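Local atomic coordinates of Hsp70/Hsp90 co-chaperone CNS1 (Saccharomyces cerevisiae, PDB entry 6HFM), a protein that acts as a co-chaperone that binds Hsp90 and Hsp70 and stimulates the ATPase activity of the Hsp70 SSA1. Residues 52-55 against 60-63; 102-107 against 150-155. One frame throughout, in Å; residues are numbered along the deposited sequence.

Both contacts belong to the C-terminal Wheel domain of Cns1. They meet the same mixed sheet but do not touch each other. Their centres lie about 14 Å apart and their nearest atoms about 7 Å apart. Strand 139-145 sits between them: it pairs in parallel with strand 47-55 of contact 1 and antiparallel with strand 101-106 of contact 2. Contact 1 is a hairpin, rich in backbone hydrogen bonds. Contact 2 is side-chain packing of a helix on a strand. Tyr142 touches both Met54 of contact 1 and Trp152 of contact 2. The magnesium ion is bound by Asn17 and Leu125, and no residue of either contact is among its protein ligands.

Contact 1 of 2, residues 52-55 against 60-63; sequences LIMY and EFDF
Residues 52-55 and 60-63 are the facing ends of a beta hairpin in the Wheel domain. The two strands run antiparallel, with four loop residues joining them. Ile53 and Asp62 form a hydrogen-bonded pair. Ile53 N gives a nearly straight bond (179°) to Asp62 O at 2.9 Å, and Asp62 N returns one to Ile53 O at 2.8 Å. Nearer the turn, Tyr55 N bonds to Glu60 O at 2.9 Å, while the return bond from Glu60 N to Tyr55 O is weak. Ile53 O also receives a CA-H...O contact from Phe61 CA at 3.1 Å. The other edge of strand 47-55 bonds to strand 139-145, so this strand is internal to the sheet.

On one face, Leu52, Met54, Phe61 and Phe63 pack together. Leu52 CD2 touches both phenylalanines: it meets Phe61 CE1 at 4.0 Å and, at the ring edge, Phe63 CD1 at 3.9 Å. Met54 runs alongside Phe61, pointing the same way. The bend at chi2 sets Met54 SD 3.7 Å from Phe61 CB, and the bend at chi3 carries CE to the same atom and the near end of the ring. The sulfur makes an oblique Met-aromatic contact with that ring.

The opposite face carries Ile53, Tyr55, Glu60 and Asp62. Val80 of helix 73-82 packs on Ile53, Tyr55 and Asp62. The Asp62 carboxylate stands at the edge of the Tyr55 ring, with the two planes 75° apart. Arg87 NH2 forms a salt bridge with Asp62 OD2, which probably favours the charged carboxylate. The same oxygen accepts the proton of Tyr55 OH at 2.6 Å, and the hydroxyl approaches from above the carboxylate plane.

Contact 2 of 2, residues 102-107 against 150-155; sequences LVFMET and EGWISK
Glu106 OE1, held by salt bridges from Lys140 and Arg164, lies on the same strand as Phe104, whose ring meets Trp152 and Ile153 of helix 146-155. Glu106 OE2 has its own salt bridge, to Arg165. Lys140 is on strand 139-145 and both arginines follow helix 158-163, while the strand-helix contact itself is aromatic and aliphatic. The helix follows directly on strand 139-145, the antiparallel neighbour of strand 101-106, and folds back over the sheet.

With chi1 at 180°, Trp152 turns CG away from its backbone N and sends the indole toward the strand. Its CZ3 corner comes to 3.8 Å from Phe104 CD2. Phe104 and Trp152 reach past one another. Their six-membered rings are 5.7 Å apart between centroids, with planes at 47°, an oblique pairing. At the opposite corner of the Phe104 ring, Ile153 CD1 meets CE1 at 3.7 Å and also touches CZ, its side chain roughly perpendicular to that of Phe104.

Trp152 also rests on Tyr142, Val144, Leu112 and Pro56, so the indole bridges several parts of the fold. No hydrogen bond joins the two segments. The direct contact between them therefore rests on van der Waals forces and the burial of apolar surface.

Contact 1 of 2, residues 52-55 against 60-63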
loop_
_atom_site.group_PDB
_atom_site.type_symbol
_atom_site.label_atom_id
_atom_site.label_comp_id
_atom_site.label_asym_id
_atom_site.label_seq_id
_atom_site.Cartn_x
_atom_site.Cartn_y
_atom_site.Cartn_z
ATOM N N LEU A 52 0.157 -5.243 0.622
ATOM C CA LEU A 52 -0.731 -5.676 1.691
ATOM C C LEU A 52 -1.972 -4.794 1.638
ATOM O O LEU A 52 -1.864 -3.565 1.678
ATOM C CB LEU A 52 -0.046 -5.537 3.053
ATOM C CG LEU A 52 1.107 -6.499 3.323
ATOM C CD1 LEU A 52 1.864 -6.090 4.577
ATOM C CD2 LEU A 52 0.607 -7.930 3.464
ATOM N N ILE A 53 -3.147 -5.419 1.536
ATOM C CA ILE A 53 -4.414 -4.692 1.463
ATOM C C ILE A 53 -5.193 -5.027 2.728
ATOM O O ILE A 53 -5.650 -6.152 2.897
ATOM C CB ILE A 53 -5.217 -5.035 0.183
ATOM C CG1 ILE A 53 -4.364 -4.760 -1.072
ATOM C CG2 ILE A 53 -6.506 -4.228 0.111
ATOM C CD1 ILE A 53 -3.730 -5.996 -1.660
ATOM N N MET A 54 -5.319 -4.042 3.614
ATOM C CA MET A 54 -5.929 -4.223 4.929
ATOM C C MET A 54 -7.401 -3.823 4.880
ATOM O O MET A 54 -7.748 -2.797 4.295
ATOM C CB MET A 54 -5.223 -3.356 5.980
ATOM C CG MET A 54 -3.699 -3.397 5.957
ATOM S SD MET A 54 -3.007 -5.055 6.077
ATOM C CE MET A 54 -3.554 -5.539 7.711
ATOM N N TYR A 55 -8.255 -4.635 5.504
ATOM C CA TYR A 55 -9.670 -4.313 5.700
ATOM C C TYR A 55 -9.909 -4.268 7.212
ATOM O O TYR A 55 -10.434 -5.227 7.789
ATOM C CB TYR A 55 -10.565 -5.364 5.029
ATOM C CG TYR A 55 -10.218 -5.660 3.587
ATOM C CD1 TYR A 55 -10.642 -4.820 2.555
ATOM C CD2 TYR A 55 -9.469 -6.787 3.248
ATOM C CE1 TYR A 55 -10.332 -5.093 1.231
ATOM C CE2 TYR A 55 -9.160 -7.069 1.928
ATOM C CZ TYR A 55 -9.586 -6.217 0.923
ATOM O OH TYR A 55 -9.271 -6.487 -0.389
ATOM N N GLU A 60 -9.571 -8.484 8.313
ATOM C CA GLU A 60 -9.126 -9.286 7.183
ATOM C C GLU A 60 -8.080 -8.505 6.420
ATOM O O GLU A 60 -8.005 -7.282 6.549
ATOM C CB GLU A 60 -10.322 -9.606 6.278
ATOM C CG GLU A 60 -10.062 -10.585 5.141
ATOM C CD GLU A 60 -9.584 -11.937 5.633
ATOM O OE1 GLU A 60 -10.442 -12.808 5.886
ATOM O OE2 GLU A 60 -8.355 -12.114 5.793
ATOM N N PHE A 61 -7.264 -9.220 5.652
ATOM C CA PHE A 61 -6.355 -8.587 4.700
ATOM C C PHE A 61 -6.066 -9.506 3.518
ATOM O O PHE A 61 -6.233 -10.726 3.610
ATOM C CB PHE A 61 -5.055 -8.100 5.383
ATOM C CG PHE A 61 -4.071 -9.190 5.726
ATOM C CD1 PHE A 61 -2.923 -9.380 4.956
ATOM C CD2 PHE A 61 -4.265 -9.997 6.843
ATOM C CE1 PHE A 61 -2.001 -10.372 5.279
ATOM C CE2 PHE A 61 -3.346 -10.991 7.171
ATOM C CZ PHE A 61 -2.213 -11.176 6.390
ATOM N N ASP A 62 -5.667 -8.894 2.405
ATOM C CA ASP A 62 -5.228 -9.611 1.213
ATOM C C ASP A 62 -3.750 -9.340 0.981
ATOM O O ASP A 62 -3.211 -8.324 1.431
ATOM C CB ASP A 62 -5.991 -9.145 -0.031
ATOM C CG ASP A 62 -7.457 -9.529 -0.028
ATOM O OD1 ASP A 62 -7.863 -10.470 0.677
ATOM O OD2 ASP A 62 -8.217 -8.870 -0.769
ATOM N N PHE A 63 -3.111 -10.259 0.267
ATOM C CA PHE A 63 -1.735 -10.109 -0.178
ATOM C C PHE A 63 -1.679 -10.298 -1.691
ATOM O O PHE A 63 -2.169 -11.301 -2.212
ATOM C CB PHE A 63 -0.838 -11.135 0.509
ATOM C CG PHE A 63 0.582 -11.123 0.017
ATOM C CD1 PHE A 63 1.421 -10.065 0.326
ATOM C CD2 PHE A 63 1.078 -12.165 -0.770
ATOM C CE1 PHE A 63 2.731 -10.041 -0.129
ATOM C CE2 PHE A 63 2.390 -12.148 -1.222
ATOM C CZ PHE A 63 3.215 -11.082 -0.903
#

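Contact 2 of 2, residues 102-107 against 150-155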
loop_
_atom_site.group_PDB
_atom_site.type_symbol
_atom_site.label_atom_id
_atom_site.label_comp_id
_atom_site.label_asym_id
_atom_site.label_seq_id
_atom_site.Cartn_x
_atom_site.Cartn_y
_atom_site.Cartn_z
ATOM N N LEU A 102 -13.277 3.981 0.513
ATOM C CA LEU A 102 -12.142 4.893 0.373
ATOM C C LEU A 102 -10.866 4.101 0.624
ATOM O O LEU A 102 -10.892 3.048 1.269
ATOM C CB LEU A 102 -12.254 6.053 1.361
ATOM C CG LEU A 102 -13.485 6.954 1.230
ATOM C CD1 LEU A 102 -13.420 8.056 2.275
ATOM C CD2 LEU A 102 -13.627 7.533 -0.165
ATOM N N VAL A 103 -9.753 4.611 0.092
ATOM C CA VAL A 103 -8.440 3.987 0.254
ATOM C C VAL A 103 -7.551 4.960 1.029
ATOM O O VAL A 103 -7.432 6.129 0.656
ATOM C CB VAL A 103 -7.782 3.652 -1.098
ATOM C CG1 VAL A 103 -6.469 2.904 -0.895
ATOM C CG2 VAL A 103 -8.723 2.824 -1.968
ATOM N N PHE A 104 -6.936 4.462 2.102
ATOM C CA PHE A 104 -6.021 5.236 2.935
ATOM C C PHE A 104 -4.631 4.611 2.947
ATOM O O PHE A 104 -4.477 3.397 2.801
ATOM C CB PHE A 104 -6.562 5.378 4.361
ATOM C CG PHE A 104 -7.883 6.083 4.430
ATOM C CD1 PHE A 104 -7.942 7.467 4.487
ATOM C CD2 PHE A 104 -9.071 5.364 4.403
ATOM C CE1 PHE A 104 -9.157 8.126 4.527
ATOM C CE2 PHE A 104 -10.293 6.016 4.449
ATOM C CZ PHE A 104 -10.336 7.402 4.510
ATOM N N MET A 105 -3.620 5.466 3.079
ATOM C CA MET A 105 -2.236 5.039 3.228
ATOM C C MET A 105 -1.582 5.829 4.350
ATOM O O MET A 105 -1.927 6.991 4.584
ATOM C CB MET A 105 -1.469 5.242 1.920
ATOM C CG MET A 105 -2.019 4.388 0.780
ATOM S SD MET A 105 -1.225 4.611 -0.828
ATOM C CE MET A 105 0.284 3.694 -0.567
ATOM N N GLU A 106 -0.648 5.182 5.040
ATOM C CA GLU A 106 0.085 5.806 6.134
ATOM C C GLU A 106 1.172 6.728 5.575
ATOM O O GLU A 106 1.813 6.400 4.570
ATOM C CB GLU A 106 0.692 4.727 7.031
ATOM C CG GLU A 106 1.358 5.240 8.299
ATOM C CD GLU A 106 1.883 4.130 9.200
ATOM O OE1 GLU A 106 1.381 2.981 9.128
ATOM O OE2 GLU A 106 2.792 4.416 10.009
ATOM N N THR A 107 1.381 7.873 6.225
ATOM C CA THR A 107 2.429 8.819 5.823
ATOM C C THR A 107 3.676 8.642 6.689
ATOM O O THR A 107 3.652 7.926 7.691
ATOM C CB THR A 107 1.943 10.280 5.924
ATOM O OG1 THR A 107 1.633 10.598 7.286
ATOM C CG2 THR A 107 0.716 10.509 5.061
ATOM N N GLU A 150 -14.861 8.010 8.886
ATOM C CA GLU A 150 -14.683 9.026 9.942
ATOM C C GLU A 150 -14.424 8.392 11.311
ATOM O O GLU A 150 -13.519 8.819 12.036
ATOM C CB GLU A 150 -15.862 10.007 9.975
ATOM C CG GLU A 150 -15.753 11.083 8.894
ATOM C CD GLU A 150 -17.088 11.560 8.344
ATOM O OE1 GLU A 150 -17.129 11.921 7.147
ATOM O OE2 GLU A 150 -18.092 11.582 9.093
ATOM N N GLY A 151 -15.190 7.354 11.639
ATOM C CA GLY A 151 -14.990 6.593 12.870
ATOM C C GLY A 151 -13.658 5.860 12.932
ATOM O O GLY A 151 -12.983 5.859 13.970
ATOM N N TRP A 152 -13.269 5.240 11.824
ATOM C CA TRP A 152 -11.996 4.523 11.756
ATOM C C TRP A 152 -10.791 5.470 11.875
ATOM O O TRP A 152 -9.835 5.164 12.591
ATOM C CB TRP A 152 -11.905 3.676 10.477
ATOM C CG TRP A 152 -10.609 2.934 10.382
ATOM C CD1 TRP A 152 -10.223 1.858 11.124
ATOM C CD2 TRP A 152 -9.505 3.255 9.534
ATOM N NE1 TRP A 152 -8.951 1.475 10.782
ATOM C CE2 TRP A 152 -8.483 2.315 9.805
ATOM C CE3 TRP A 152 -9.281 4.242 8.563
ATOM C CZ2 TRP A 152 -7.253 2.331 9.137
ATOM C CZ3 TRP A 152 -8.061 4.253 7.894
ATOM C CH2 TRP A 152 -7.062 3.302 8.189
ATOM N N ILE A 153 -10.850 6.615 11.196
ATOM C CA ILE A 153 -9.793 7.639 11.299
ATOM C C ILE A 153 -9.675 8.162 12.738
ATOM O O ILE A 153 -8.567 8.381 13.231
ATOM C CB ILE A 153 -10.025 8.795 10.294
ATOM C CG1 ILE A 153 -9.805 8.289 8.865
ATOM C CG2 ILE A 153 -9.082 9.973 10.556
ATOM C CD1 ILE A 153 -10.435 9.171 7.818
ATOM N N SER A 154 -10.811 8.339 13.408
ATOM C CA SER A 154 -10.826 8.784 14.806
ATOM C C SER A 154 -10.099 7.825 15.760
ATOM O O SER A 154 -9.483 8.273 16.732
ATOM C CB SER A 154 -12.266 8.990 15.285
ATOM O OG SER A 154 -12.290 9.554 16.581
ATOM N N LYS A 155 -10.176 6.522 15.476
ATOM C CA LYS A 155 -9.541 5.479 16.290
ATOM C C LYS A 155 -8.061 5.228 15.951
ATOM O O LYS A 155 -7.360 4.594 16.737
ATOM C CB LYS A 155 -10.291 4.148 16.143
ATOM C CG LYS A 155 -11.777 4.174 16.465
ATOM C CD LYS A 155 -12.074 4.197 17.950
ATOM C CE LYS A 155 -13.491 3.707 18.211
ATOM N NZ LYS A 155 -13.972 4.077 19.568
#